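Side-chain contacts in FAD-dependent oxidoreductase (Actinomadura kijaniata, PDB 3M9V), which binds dTDP and probably acts as a flavin-dependent oxidoreductase of the acyl-CoA dehydrogenase family in the biosynthesis of the sugar D-kijanose: residues T179-N184 and V225-D230; T53-A58 and A96-A101; P36-T41 and L89-A94; D79-V84 and S260-G265. All blocks are in the same frame, centred on the assembly; numbering follows the deposited sequence.

Contact 1 of 4, residues T179-N184 and V225-D230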
loop_
_atom_site.group_PDB
_atom_site.type_symbol
_atom_site.label_atom_id
_atom_site.label_comp_id
_atom_site.label_asym_id
_atom_site.label_seq_id
_atom_site.Cartn_x
_atom_site.Cartn_y
_atom_site.Cartn_z
ATOM N N THR A 179 7.102 -35.903 -23.375
ATOM C CA THR A 179 7.266 -36.867 -24.453
ATOM C C THR A 179 6.976 -36.108 -25.738
ATOM O O THR A 179 7.482 -36.465 -26.806
ATOM C CB THR A 179 6.240 -38.021 -24.364
ATOM O OG1 THR A 179 4.901 -37.484 -24.353
ATOM C CG2 THR A 179 6.520 -38.840 -23.110
ATOM N N HIS A 180 6.138 -35.075 -25.645
ATOM C CA HIS A 180 5.770 -34.316 -26.836
ATOM C C HIS A 180 5.871 -32.831 -26.518
ATOM O O HIS A 180 5.452 -32.439 -25.425
ATOM C CB HIS A 180 4.309 -34.535 -27.194
ATOM C CG HIS A 180 3.966 -35.910 -27.678
ATOM N ND1 HIS A 180 3.989 -37.021 -26.860
ATOM C CD2 HIS A 180 3.510 -36.330 -28.883
ATOM C CE1 HIS A 180 3.602 -38.074 -27.559
ATOM N NE2 HIS A 180 3.295 -37.683 -28.785
ATOM N N PHE A 181 6.360 -32.021 -27.453
ATOM C CA PHE A 181 6.648 -30.611 -27.175
ATOM C C PHE A 181 6.006 -29.793 -28.286
ATOM O O PHE A 181 6.391 -29.917 -29.467
ATOM C CB PHE A 181 8.161 -30.374 -27.132
ATOM C CG PHE A 181 8.845 -31.076 -26.003
ATOM C CD1 PHE A 181 9.168 -30.394 -24.836
ATOM C CD2 PHE A 181 9.088 -32.440 -26.068
ATOM C CE1 PHE A 181 9.780 -31.054 -23.773
ATOM C CE2 PHE A 181 9.677 -33.119 -25.013
ATOM C CZ PHE A 181 10.024 -32.421 -23.868
ATOM N N VAL A 182 4.997 -29.002 -27.928
ATOM C CA VAL A 182 4.391 -28.086 -28.892
ATOM C C VAL A 182 5.201 -26.794 -28.905
ATOM O O VAL A 182 5.407 -26.194 -27.850
ATOM C CB VAL A 182 2.932 -27.785 -28.517
ATOM C CG1 VAL A 182 2.279 -26.843 -29.524
ATOM C CG2 VAL A 182 2.144 -29.058 -28.463
ATOM N N ILE A 183 5.692 -26.374 -30.070
ATOM C CA ILE A 183 6.741 -25.361 -30.123
ATOM C C ILE A 183 6.185 -24.210 -30.946
ATOM O O ILE A 183 5.609 -24.436 -32.013
ATOM C CB ILE A 183 8.009 -25.888 -30.837
ATOM C CG1 ILE A 183 8.533 -27.136 -30.123
ATOM C CG2 ILE A 183 9.149 -24.866 -30.860
ATOM C CD1 ILE A 183 8.893 -26.888 -28.670
ATOM N N ASN A 184 6.330 -22.985 -30.456
ATOM C CA ASN A 184 5.926 -21.848 -31.267
ATOM C C ASN A 184 7.078 -21.458 -32.185
ATOM O O ASN A 184 8.165 -21.112 -31.718
ATOM C CB ASN A 184 5.570 -20.664 -30.375
ATOM C CG ASN A 184 4.255 -20.876 -29.647
ATOM O OD1 ASN A 184 3.653 -21.954 -29.698
ATOM N ND2 ASN A 184 3.788 -19.825 -28.986
ATOM N N VAL A 225 13.148 -25.982 -17.781
ATOM C CA VAL A 225 14.470 -25.976 -18.387
ATOM C C VAL A 225 14.394 -25.486 -19.819
ATOM O O VAL A 225 13.311 -25.227 -20.324
ATOM C CB VAL A 225 15.073 -27.380 -18.394
ATOM C CG1 VAL A 225 15.253 -27.908 -16.957
ATOM C CG2 VAL A 225 14.251 -28.328 -19.286
ATOM N N ASP A 226 15.549 -25.369 -20.460
ATOM C CA ASP A 226 15.649 -25.033 -21.876
ATOM C C ASP A 226 15.625 -26.253 -22.798
ATOM O O ASP A 226 16.052 -27.328 -22.379
ATOM C CB ASP A 226 16.973 -24.320 -22.086
ATOM C CG ASP A 226 16.881 -22.851 -21.730
ATOM O OD1 ASP A 226 16.106 -22.462 -20.826
ATOM O OD2 ASP A 226 17.563 -22.072 -22.421
ATOM N N ILE A 227 15.116 -26.111 -24.026
ATOM C CA ILE A 227 15.166 -27.258 -24.948
ATOM C C ILE A 227 15.742 -26.774 -26.286
ATOM O O ILE A 227 15.504 -25.632 -26.676
ATOM C CB ILE A 227 13.808 -27.935 -25.149
ATOM C CG1 ILE A 227 12.825 -26.968 -25.825
ATOM C CG2 ILE A 227 13.286 -28.563 -23.832
ATOM C CD1 ILE A 227 11.428 -27.493 -25.898
ATOM N N VAL A 228 16.525 -27.614 -26.958
ATOM C CA VAL A 228 17.321 -27.204 -28.116
ATOM C C VAL A 228 17.001 -28.047 -29.346
ATOM O O VAL A 228 16.830 -29.266 -29.229
ATOM C CB VAL A 228 18.819 -27.341 -27.826
ATOM C CG1 VAL A 228 19.651 -26.709 -28.940
ATOM C CG2 VAL A 228 19.152 -26.671 -26.507
ATOM N N PHE A 229 16.903 -27.400 -30.504
ATOM C CA PHE A 229 16.503 -28.060 -31.739
ATOM C C PHE A 229 17.658 -27.803 -32.705
ATOM O O PHE A 229 18.000 -26.652 -32.950
ATOM C CB PHE A 229 15.220 -27.487 -32.352
ATOM C CG PHE A 229 14.166 -27.146 -31.338
ATOM C CD1 PHE A 229 13.517 -28.139 -30.624
ATOM C CD2 PHE A 229 13.815 -25.824 -31.111
ATOM C CE1 PHE A 229 12.548 -27.831 -29.657
ATOM C CE2 PHE A 229 12.864 -25.509 -30.151
ATOM C CZ PHE A 229 12.217 -26.507 -29.426
ATOM N N ASP A 230 18.251 -28.870 -33.229
ATOM C CA ASP A 230 19.393 -28.775 -34.151
ATOM C C ASP A 230 18.951 -29.570 -35.379
ATOM O O ASP A 230 19.043 -30.805 -35.417
ATOM C CB ASP A 230 20.633 -29.335 -33.447
ATOM C CG ASP A 230 21.842 -29.461 -34.359
ATOM O OD1 ASP A 230 22.033 -28.583 -35.234
ATOM O OD2 ASP A 230 22.601 -30.440 -34.156
#
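Ile-183 and Phe-229 approach from opposite directions, and the end of the phenylalanine ring nests among the branches of the isoleucine. Ile-183 CD1 lies 3.4 Å from Phe-229 CZ, a tight carbon-carbon contact, while CG1 and CG2 of Ile-183 each come within 3.8 Å of the same CZ. Two successive turns of the isoleucine chain (chi1 -58°, chi2 -59°) fold CD1 round, placing all three carbons against the ring tip and keeping CD1 available to a second partner. That partner is Ile-227, met tip to tip, CD1 to CD1, at 3.8 Å. The Ile-227 methyl also touches Phe-181, whose CD1 it reaches at 3.8 Å, those two side chains crossing obliquely.

The strands carrying these residues, 180-183 and 225-229, run at 81° to each other and are not paired. Their alternate residues point into the common interior of the middle beta domain of the acyl-CoA dehydrogenase fold. Val-201 from strand 196-202 and Val-172 and Leu-165 from strand 163-172 extend this packing, and Phe-208 meets the Phe-181 ring. Were Ile-183 cut back to an alanine, a gap would probably open beside Phe-229 CZ and Ile-227 CD1, leaving the phenylalanine ring free to shift.

Asn-184, next along the chain, belongs to the dTDP pocket and makes a weak hydrogen bond to the nucleotide. Between the segments themselves the contact is wholly apolar and buried, so its cohesion rests on close fit and exclusion of water, with no polar pair to fix a direction.

Contact 2 of 4, residues T53-A58 and A96-A101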
loop_
_atom_site.group_PDB
_atom_site.type_symbol
_atom_site.label_atom_id
_atom_site.label_comp_id
_atom_site.label_asym_id
_atom_site.label_seq_id
_atom_site.Cartn_x
_atom_site.Cartn_y
_atom_site.Cartn_z
ATOM N N THR A 53 9.685 -36.919 -10.472
ATOM C CA THR A 53 9.254 -37.803 -11.552
ATOM C C THR A 53 8.263 -38.836 -11.032
ATOM O O THR A 53 7.355 -39.241 -11.756
ATOM C CB THR A 53 10.431 -38.557 -12.199
ATOM O OG1 THR A 53 11.177 -39.196 -11.158
ATOM C CG2 THR A 53 11.332 -37.592 -12.972
ATOM N N ASP A 54 8.399 -39.229 -9.772
ATOM C CA ASP A 54 7.492 -40.245 -9.218
ATOM C C ASP A 54 6.060 -39.763 -9.010
ATOM O O ASP A 54 5.083 -40.529 -9.097
ATOM C CB ASP A 54 7.984 -40.765 -7.851
ATOM C CG ASP A 54 8.461 -39.648 -6.927
ATOM O OD1 ASP A 54 8.164 -39.616 -5.709
ATOM O OD2 ASP A 54 9.149 -38.750 -7.453
ATOM N N THR A 55 5.908 -38.474 -8.713
ATOM C CA THR A 55 4.538 -37.977 -8.601
ATOM C C THR A 55 3.877 -38.078 -9.966
ATOM O O THR A 55 2.697 -38.433 -10.087
ATOM C CB THR A 55 4.586 -36.485 -8.205
ATOM O OG1 THR A 55 5.061 -36.434 -6.856
ATOM C CG2 THR A 55 3.204 -35.868 -8.346
ATOM N N PHE A 56 4.631 -37.705 -10.999
ATOM C CA PHE A 56 4.057 -37.716 -12.344
ATOM C C PHE A 56 3.838 -39.123 -12.865
ATOM O O PHE A 56 2.832 -39.389 -13.534
ATOM C CB PHE A 56 4.830 -36.821 -13.317
ATOM C CG PHE A 56 4.433 -35.387 -13.113
ATOM C CD1 PHE A 56 3.418 -34.814 -13.880
ATOM C CD2 PHE A 56 5.005 -34.658 -12.073
ATOM C CE1 PHE A 56 2.996 -33.498 -13.611
ATOM C CE2 PHE A 56 4.574 -33.352 -11.802
ATOM C CZ PHE A 56 3.572 -32.775 -12.578
ATOM N N ASP A 57 4.722 -40.044 -12.485
ATOM C CA ASP A 57 4.403 -41.434 -12.830
ATOM C C ASP A 57 3.067 -41.852 -12.220
ATOM O O ASP A 57 2.239 -42.447 -12.901
ATOM C CB ASP A 57 5.506 -42.430 -12.455
ATOM C CG ASP A 57 6.736 -42.304 -13.330
ATOM O OD1 ASP A 57 6.675 -41.779 -14.463
ATOM O OD2 ASP A 57 7.817 -42.706 -12.858
ATOM N N ALA A 58 2.818 -41.541 -10.950
ATOM C CA ALA A 58 1.521 -41.900 -10.374
ATOM C C ALA A 58 0.314 -41.230 -11.040
ATOM O O ALA A 58 -0.748 -41.848 -11.176
ATOM C CB ALA A 58 1.522 -41.649 -8.854
ATOM N N ALA A 96 3.786 -26.004 -5.035
ATOM C CA ALA A 96 3.438 -25.108 -6.130
ATOM C C ALA A 96 4.145 -25.515 -7.427
ATOM O O ALA A 96 3.562 -25.336 -8.503
ATOM C CB ALA A 96 3.888 -23.703 -5.738
ATOM N N SER A 97 5.383 -25.998 -7.325
ATOM C CA SER A 97 6.087 -26.500 -8.513
ATOM C C SER A 97 5.312 -27.617 -9.176
ATOM O O SER A 97 5.212 -27.610 -10.396
ATOM C CB SER A 97 7.480 -27.087 -8.231
ATOM O OG SER A 97 8.341 -26.041 -7.798
ATOM N N THR A 98 4.772 -28.555 -8.396
ATOM C CA THR A 98 4.024 -29.642 -9.033
ATOM C C THR A 98 2.778 -29.114 -9.735
ATOM O O THR A 98 2.374 -29.599 -10.793
ATOM C CB THR A 98 3.565 -30.652 -7.949
ATOM O OG1 THR A 98 4.730 -31.200 -7.324
ATOM C CG2 THR A 98 2.695 -31.761 -8.509
ATOM N N ALA A 99 2.106 -28.162 -9.090
ATOM C CA ALA A 99 0.921 -27.566 -9.694
ATOM C C ALA A 99 1.273 -26.852 -11.002
ATOM O O ALA A 99 0.473 -26.881 -11.930
ATOM C CB ALA A 99 0.240 -26.580 -8.708
ATOM N N LEU A 100 2.406 -26.161 -11.050
ATOM C CA LEU A 100 2.741 -25.314 -12.184
ATOM C C LEU A 100 3.003 -26.261 -13.369
ATOM O O LEU A 100 2.524 -26.027 -14.486
ATOM C CB LEU A 100 4.012 -24.512 -11.886
ATOM C CG LEU A 100 4.568 -23.736 -13.098
ATOM C CD1 LEU A 100 3.503 -22.775 -13.535
ATOM C CD2 LEU A 100 5.852 -22.943 -12.799
ATOM N N ALA A 101 3.744 -27.342 -13.112
ATOM C CA ALA A 101 3.943 -28.350 -14.145
ATOM C C ALA A 101 2.635 -29.008 -14.555
ATOM O O ALA A 101 2.401 -29.117 -15.743
ATOM C CB ALA A 101 4.951 -29.423 -13.740
HETATM O O HOH W 1 5.206 -33.689 -6.375
#
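Thr-55 and Thr-98 adopt the same rotamer, chi1 -70° and -62°: in each the hydroxyl sits beside the backbone N, and the methyl CG2 is swung to the far side of CB from that nitrogen. The two methyls consequently reach toward each other tip to tip, 4.1 Å between Thr-55 CG2 and Thr-98 CG2, while the hydroxyls are joined through a water. This water lies 2.8 Å from Thr-55 OG1 and donates a hydrogen bond to Thr-98 OG1 at 2.7 Å. Thr-98 OG1 is also hydrogen-bonded to Asp-95, which precedes helix 96-118.

Phe-56 slides past Thr-98 in the opposite direction and carries the apolar part of the contact. Phe-56 CZ rests 3.8 Å from Ala-101 CB. The carbonyl oxygen of Thr-98 stands at the ring edge, near the ring plane, with Thr-98 O 3.8 Å from Phe-56 CZ. CE2 of Phe-56 brushes Thr-98 CG2.

The axes of helix 53-58 and helix 96-101 remain 11.5 Å apart and are inclined at 49°, and the aromatic ring bridges this separation in the helical N-terminal domain. Ile-38 of helix 35-48 packs on both threonines. Ala-101 is about 5 Å, side chain to side chain, from Ser-173, which binds FMN in a structure of this protein.

The contact thus divides into a hydrophobic half and a watered half. The electron-rich carbonyl probably meets the ring edge with a mild electrostatic attraction, and the water links the two buried hydroxyls across the interface, Thr-98 OG1 having Asp-95 as a further partner.

Contact 3 of 4, residues P36-T41 and L89-A94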
loop_
_atom_site.group_PDB
_atom_site.type_symbol
_atom_site.label_atom_id
_atom_site.label_comp_id
_atom_site.label_asym_id
_atom_site.label_seq_id
_atom_site.Cartn_x
_atom_site.Cartn_y
_atom_site.Cartn_z
ATOM N N PRO A 36 -0.845 -36.478 -0.248
ATOM C CA PRO A 36 0.165 -36.789 0.778
ATOM C C PRO A 36 1.569 -37.043 0.235
ATOM O O PRO A 36 2.539 -36.643 0.861
ATOM C CB PRO A 36 -0.379 -38.061 1.457
ATOM C CG PRO A 36 -1.889 -38.057 1.136
ATOM C CD PRO A 36 -1.996 -37.401 -0.224
ATOM N N ARG A 37 1.743 -37.680 -0.915
ATOM C CA ARG A 37 3.102 -37.804 -1.461
ATOM C C ARG A 37 3.674 -36.453 -1.917
ATOM O O ARG A 37 4.848 -36.125 -1.708
ATOM C CB ARG A 37 3.163 -38.769 -2.650
ATOM C CG ARG A 37 4.559 -38.899 -3.288
ATOM C CD ARG A 37 4.527 -39.525 -4.692
ATOM N NE ARG A 37 4.256 -40.955 -4.563
ATOM C CZ ARG A 37 5.168 -41.912 -4.378
ATOM N NH1 ARG A 37 4.754 -43.163 -4.209
ATOM N NH2 ARG A 37 6.468 -41.657 -4.342
ATOM N N ILE A 38 2.815 -35.665 -2.554
ATOM C CA ILE A 38 3.206 -34.341 -3.027
ATOM C C ILE A 38 3.725 -33.454 -1.899
ATOM O O ILE A 38 4.815 -32.883 -1.994
ATOM C CB ILE A 38 2.070 -33.684 -3.836
ATOM C CG1 ILE A 38 1.871 -34.517 -5.108
ATOM C CG2 ILE A 38 2.383 -32.202 -4.086
ATOM C CD1 ILE A 38 0.591 -34.202 -5.903
ATOM N N ARG A 39 3.000 -33.409 -0.787
ATOM C CA ARG A 39 3.449 -32.628 0.357
ATOM C C ARG A 39 4.721 -33.191 0.970
ATOM O O ARG A 39 5.604 -32.467 1.433
ATOM C CB ARG A 39 2.354 -32.644 1.426
ATOM C CG ARG A 39 2.369 -31.434 2.327
ATOM C CD ARG A 39 1.024 -31.281 3.022
ATOM N NE ARG A 39 0.594 -32.533 3.638
ATOM C CZ ARG A 39 -0.383 -33.301 3.163
ATOM N NH1 ARG A 39 -0.698 -34.434 3.787
ATOM N NH2 ARG A 39 -1.049 -32.933 2.074
ATOM N N SER A 40 4.834 -34.511 0.966
ATOM C CA SER A 40 5.898 -35.179 1.700
ATOM C C SER A 40 7.239 -34.935 1.030
ATOM O O SER A 40 8.246 -34.752 1.704
ATOM C CB SER A 40 5.653 -36.691 1.755
ATOM O OG SER A 40 4.655 -36.963 2.716
ATOM N N THR A 41 7.261 -34.963 -0.303
ATOM C CA THR A 41 8.558 -34.840 -0.966
ATOM C C THR A 41 8.926 -33.415 -1.384
ATOM O O THR A 41 9.999 -33.202 -1.958
ATOM C CB THR A 41 8.701 -35.782 -2.196
ATOM O OG1 THR A 41 7.678 -35.428 -3.133
ATOM C CG2 THR A 41 8.470 -37.256 -1.790
ATOM N N LEU A 89 -5.231 -25.246 -7.429
ATOM C CA LEU A 89 -5.158 -24.656 -6.092
ATOM C C LEU A 89 -4.916 -25.762 -5.044
ATOM O O LEU A 89 -4.006 -25.660 -4.203
ATOM C CB LEU A 89 -6.489 -23.903 -5.882
ATOM C CG LEU A 89 -6.599 -22.950 -4.685
ATOM C CD1 LEU A 89 -7.930 -22.147 -4.761
ATOM C CD2 LEU A 89 -6.581 -23.745 -3.359
ATOM N N ALA A 90 -5.708 -26.833 -5.086
ATOM C CA ALA A 90 -5.499 -27.919 -4.103
ATOM C C ALA A 90 -4.091 -28.523 -4.231
ATOM O O ALA A 90 -3.409 -28.757 -3.221
ATOM C CB ALA A 90 -6.587 -29.041 -4.275
ATOM N N VAL A 91 -3.613 -28.717 -5.464
ATOM C CA VAL A 91 -2.250 -29.232 -5.619
ATOM C C VAL A 91 -1.197 -28.244 -5.102
ATOM O O VAL A 91 -0.234 -28.628 -4.436
ATOM C CB VAL A 91 -1.947 -29.710 -7.068
ATOM C CG1 VAL A 91 -0.479 -30.147 -7.252
ATOM C CG2 VAL A 91 -2.860 -30.874 -7.456
ATOM N N ALA A 92 -1.374 -26.963 -5.419
ATOM C CA ALA A 92 -0.417 -25.947 -4.997
ATOM C C ALA A 92 -0.317 -25.803 -3.475
ATOM O O ALA A 92 0.759 -25.478 -2.971
ATOM C CB ALA A 92 -0.729 -24.608 -5.658
ATOM N N ARG A 93 -1.399 -26.045 -2.741
ATOM C CA ARG A 93 -1.271 -25.982 -1.289
ATOM C C ARG A 93 -0.313 -27.055 -0.833
ATOM O O ARG A 93 0.299 -26.891 0.201
ATOM C CB ARG A 93 -2.587 -26.267 -0.559
ATOM C CG ARG A 93 -3.550 -25.170 -0.818
ATOM C CD ARG A 93 -4.932 -25.537 -0.355
ATOM N NE ARG A 93 -4.875 -25.840 1.066
ATOM C CZ ARG A 93 -5.948 -25.783 1.837
ATOM N NH1 ARG A 93 -7.121 -25.419 1.327
ATOM N NH2 ARG A 93 -5.825 -26.088 3.116
ATOM N N ALA A 94 -0.192 -28.145 -1.585
ATOM C CA ALA A 94 0.841 -29.140 -1.302
ATOM C C ALA A 94 2.220 -28.829 -1.897
ATOM O O ALA A 94 3.233 -28.968 -1.196
ATOM C CB ALA A 94 0.337 -30.504 -1.731
#
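Val-91 and Ala-94, one helical turn apart, are the residues of helix 81-94 that meet Ile-38 and Arg-39 in a helix-helix packing of the N-terminal all-alpha domain of the acyl-CoA dehydrogenase fold. The axes of segments 36-41 and 89-94 point broadly the same way, at 33° to each other, with a closest approach of 9.1 Å.

In sequence order, Leu-89 turns to Val-268 of helix 264-283, and Ala-90 to Leu-28 of helix 22-32. Val-91 is the first to touch helix 35-48: its CG1 lies 4.4 Å from CD1 of Ile-38, a loose contact made by the extended arm of the isoleucine (chi2 168°). Val-91 also packs on Thr-98 and Ala-99 of helix 96-118 and on Leu-31 of helix 22-32. Ala-92 points away from segment 36-41, against Val-266, and the guanidinium of Arg-93 makes a salt bridge with Asp-276.

At Ala-94 the two backbones come together, with the CA atoms of Arg-39 and Ala-94 only 4.7 Å apart. The lone methyl of Ala-94 points toward the other helix and lodges beside the branch of Ile-38 and the main chain that follows it, its CB being 4.1 Å from Arg-39 N. Arg-39, at the solvent-facing margin, contributes the base of its side chain, CB to CB of Ala-94 at 4.3 Å, while Ala-94 O rests 4.0 Å from Arg-39 CA. Ile-38 presents its methyl branch on the side of CB remote from its own nitrogen (chi1 -66°), and there Ile-38 CG2 lies 3.6 Å from Ala-94 CB.

Contact 4 of 4, residues D79-V84 and S260-G265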
loop_
_atom_site.group_PDB
_atom_site.type_symbol
_atom_site.label_atom_id
_atom_site.label_comp_id
_atom_site.label_asym_id
_atom_site.label_seq_id
_atom_site.Cartn_x
_atom_site.Cartn_y
_atom_site.Cartn_z
ATOM N N ASP A 79 -13.897 -29.675 -18.529
ATOM C CA ASP A 79 -13.809 -28.681 -19.585
ATOM C C ASP A 79 -14.016 -27.262 -19.077
ATOM O O ASP A 79 -14.009 -26.367 -19.915
ATOM C CB ASP A 79 -14.823 -28.983 -20.686
ATOM C CG ASP A 79 -16.242 -28.784 -20.202
ATOM O OD1 ASP A 79 -16.518 -28.692 -18.986
ATOM O OD2 ASP A 79 -17.119 -28.707 -21.073
ATOM N N ARG A 80 -14.135 -27.029 -17.766
ATOM C CA ARG A 80 -14.132 -25.650 -17.264
ATOM C C ARG A 80 -12.765 -25.198 -16.749
ATOM O O ARG A 80 -12.140 -25.866 -15.918
ATOM C CB ARG A 80 -15.057 -25.516 -16.058
ATOM C CG ARG A 80 -16.544 -25.748 -16.264
ATOM C CD ARG A 80 -17.190 -24.843 -17.276
ATOM N NE ARG A 80 -18.558 -25.341 -17.426
ATOM C CZ ARG A 80 -19.602 -24.891 -16.739
ATOM N NH1 ARG A 80 -19.468 -23.891 -15.877
ATOM N NH2 ARG A 80 -20.803 -25.406 -16.950
ATOM N N LEU A 81 -12.345 -24.007 -17.171
ATOM C CA LEU A 81 -11.128 -23.439 -16.598
ATOM C C LEU A 81 -11.258 -23.287 -15.082
ATOM O O LEU A 81 -10.305 -23.427 -14.312
ATOM C CB LEU A 81 -10.851 -22.097 -17.273
ATOM C CG LEU A 81 -10.374 -22.237 -18.736
ATOM C CD1 LEU A 81 -10.703 -20.906 -19.399
ATOM C CD2 LEU A 81 -8.877 -22.554 -18.849
ATOM N N TYR A 82 -12.462 -22.932 -14.656
ATOM C CA TYR A 82 -12.707 -22.704 -13.250
ATOM C C TYR A 82 -12.398 -24.011 -12.539
ATOM O O TYR A 82 -11.729 -23.978 -11.526
ATOM C CB TYR A 82 -14.161 -22.306 -13.030
ATOM C CG TYR A 82 -14.520 -21.945 -11.604
ATOM C CD1 TYR A 82 -14.549 -20.601 -11.225
ATOM C CD2 TYR A 82 -14.837 -22.921 -10.671
ATOM C CE1 TYR A 82 -14.879 -20.205 -9.944
ATOM C CE2 TYR A 82 -15.175 -22.533 -9.367
ATOM C CZ TYR A 82 -15.202 -21.180 -9.041
ATOM O OH TYR A 82 -15.563 -20.708 -7.803
ATOM N N ASP A 83 -12.878 -25.158 -13.012
ATOM C CA ASP A 83 -12.565 -26.360 -12.256
ATOM C C ASP A 83 -11.105 -26.769 -12.328
ATOM O O ASP A 83 -10.625 -27.370 -11.360
ATOM C CB ASP A 83 -13.407 -27.564 -12.687
ATOM C CG ASP A 83 -14.844 -27.416 -12.238
ATOM O OD1 ASP A 83 -15.107 -26.486 -11.454
ATOM O OD2 ASP A 83 -15.698 -28.217 -12.643
ATOM N N VAL A 84 -10.443 -26.497 -13.455
ATOM C CA VAL A 84 -9.026 -26.783 -13.525
ATOM C C VAL A 84 -8.313 -25.924 -12.483
ATOM O O VAL A 84 -7.399 -26.390 -11.799
ATOM C CB VAL A 84 -8.455 -26.458 -14.929
ATOM C CG1 VAL A 84 -6.919 -26.591 -14.919
ATOM C CG2 VAL A 84 -9.041 -27.390 -15.990
ATOM N N SER A 260 -3.463 -20.149 -20.379
ATOM C CA SER A 260 -2.707 -19.693 -19.219
ATOM C C SER A 260 -3.514 -19.263 -18.008
ATOM O O SER A 260 -2.969 -19.216 -16.907
ATOM C CB SER A 260 -1.861 -18.469 -19.600
ATOM O OG SER A 260 -0.762 -18.939 -20.364
ATOM N N VAL A 261 -4.787 -18.935 -18.197
ATOM C CA VAL A 261 -5.573 -18.280 -17.146
ATOM C C VAL A 261 -5.795 -19.135 -15.894
ATOM O O VAL A 261 -5.884 -18.621 -14.763
ATOM C CB VAL A 261 -6.899 -17.659 -17.690
ATOM C CG1 VAL A 261 -7.922 -18.752 -17.971
ATOM C CG2 VAL A 261 -7.422 -16.698 -16.613
ATOM N N SER A 262 -5.824 -20.453 -16.082
ATOM C CA SER A 262 -6.104 -21.303 -14.940
ATOM C C SER A 262 -4.939 -21.397 -13.942
ATOM O O SER A 262 -5.073 -21.796 -12.763
ATOM C CB SER A 262 -6.766 -22.619 -15.408
ATOM O OG SER A 262 -5.811 -23.533 -15.914
ATOM N N VAL A 263 -3.758 -21.040 -14.420
ATOM C CA VAL A 263 -2.564 -21.012 -13.580
ATOM C C VAL A 263 -2.690 -20.028 -12.409
ATOM O O VAL A 263 -1.888 -20.108 -11.493
ATOM C CB VAL A 263 -1.264 -20.690 -14.361
ATOM C CG1 VAL A 263 -1.029 -19.205 -14.422
ATOM C CG2 VAL A 263 -0.078 -21.338 -13.648
ATOM N N LEU A 264 -3.688 -19.141 -12.430
ATOM C CA LEU A 264 -3.963 -18.233 -11.336
ATOM C C LEU A 264 -4.307 -19.056 -10.086
ATOM O O LEU A 264 -3.995 -18.595 -8.997
ATOM C CB LEU A 264 -5.131 -17.279 -11.647
ATOM C CG LEU A 264 -4.884 -16.183 -12.708
ATOM C CD1 LEU A 264 -6.006 -15.153 -12.916
ATOM C CD2 LEU A 264 -3.519 -15.483 -12.503
ATOM N N GLY A 265 -4.939 -20.218 -10.241
ATOM C CA GLY A 265 -5.213 -21.109 -9.122
ATOM C C GLY A 265 -3.970 -21.510 -8.347
ATOM O O GLY A 265 -4.029 -21.757 -7.135
#
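Leu-81 and Val-261 provide the apolar part of the contact, their side chains crossing at about a right angle. Val-261 CG1 lies 3.8 Å from Leu-81 CD1 and 4.0 Å from Leu-81 CD2, lodged against the fork of the leucine. Leu-81 CD2 also lies 4.0 Å from Ser-262 CB.

The remaining contacts pair polar with apolar atoms. Ser-262 CB leans on the backbone oxygen of Leu-81 at 3.8 Å. With chi1 at 79°, Ser-262 OG stands between its own backbone N and carbonyl carbon and meets Val-84 CG1 at 3.4 Å, a close van der Waals approach. The small serine lets the chains draw near, Leu-81 CA and Ser-262 CA being 5.7 Å apart.

Hydrogen bonding fixes each partner separately. Both oxygens of Asp-319 accept bonds from the first backbone NH groups of helix 81-94, those of Leu-81 and Tyr-82. In the other segment, bonds from residue i+3 back to i carry the chain into helix 264-283.

The side chain of Leu-81 is about 8 Å from the bound dTDP. The contact joins the start of helix 81-94, in the N-terminal domain, to the residues leading into helix 264-283, in the C-terminal domain; helix 291-323 packs on Leu-81 and Val-261 through Leu-315, and helix 96-118 touches Leu-81 with Leu-110 and Ser-262 with His-103.

In the fold
From the N terminus, contact 3 opens at 36-41 and contact 2 at 53-58; contact 4 then opens at 79-84, before either is closed. Contact 3 closes at 89-94 and contact 2 at 96-101, so these two cross, and contact 4, closing only at 260-265, crosses both. Within its long loop contact 1 is nested, opening and closing in the beta domain. Contacts 2 and 3 touch, partly through the Arg-37 to Asp-54 salt bridge, and bind the N-terminal helices together. Contacts 3 and 4 share helix 81-94, and contact 4 ties it to the C-terminal helices. Contact 1 stands apart, its nearest atoms about 9 Å from contact 2.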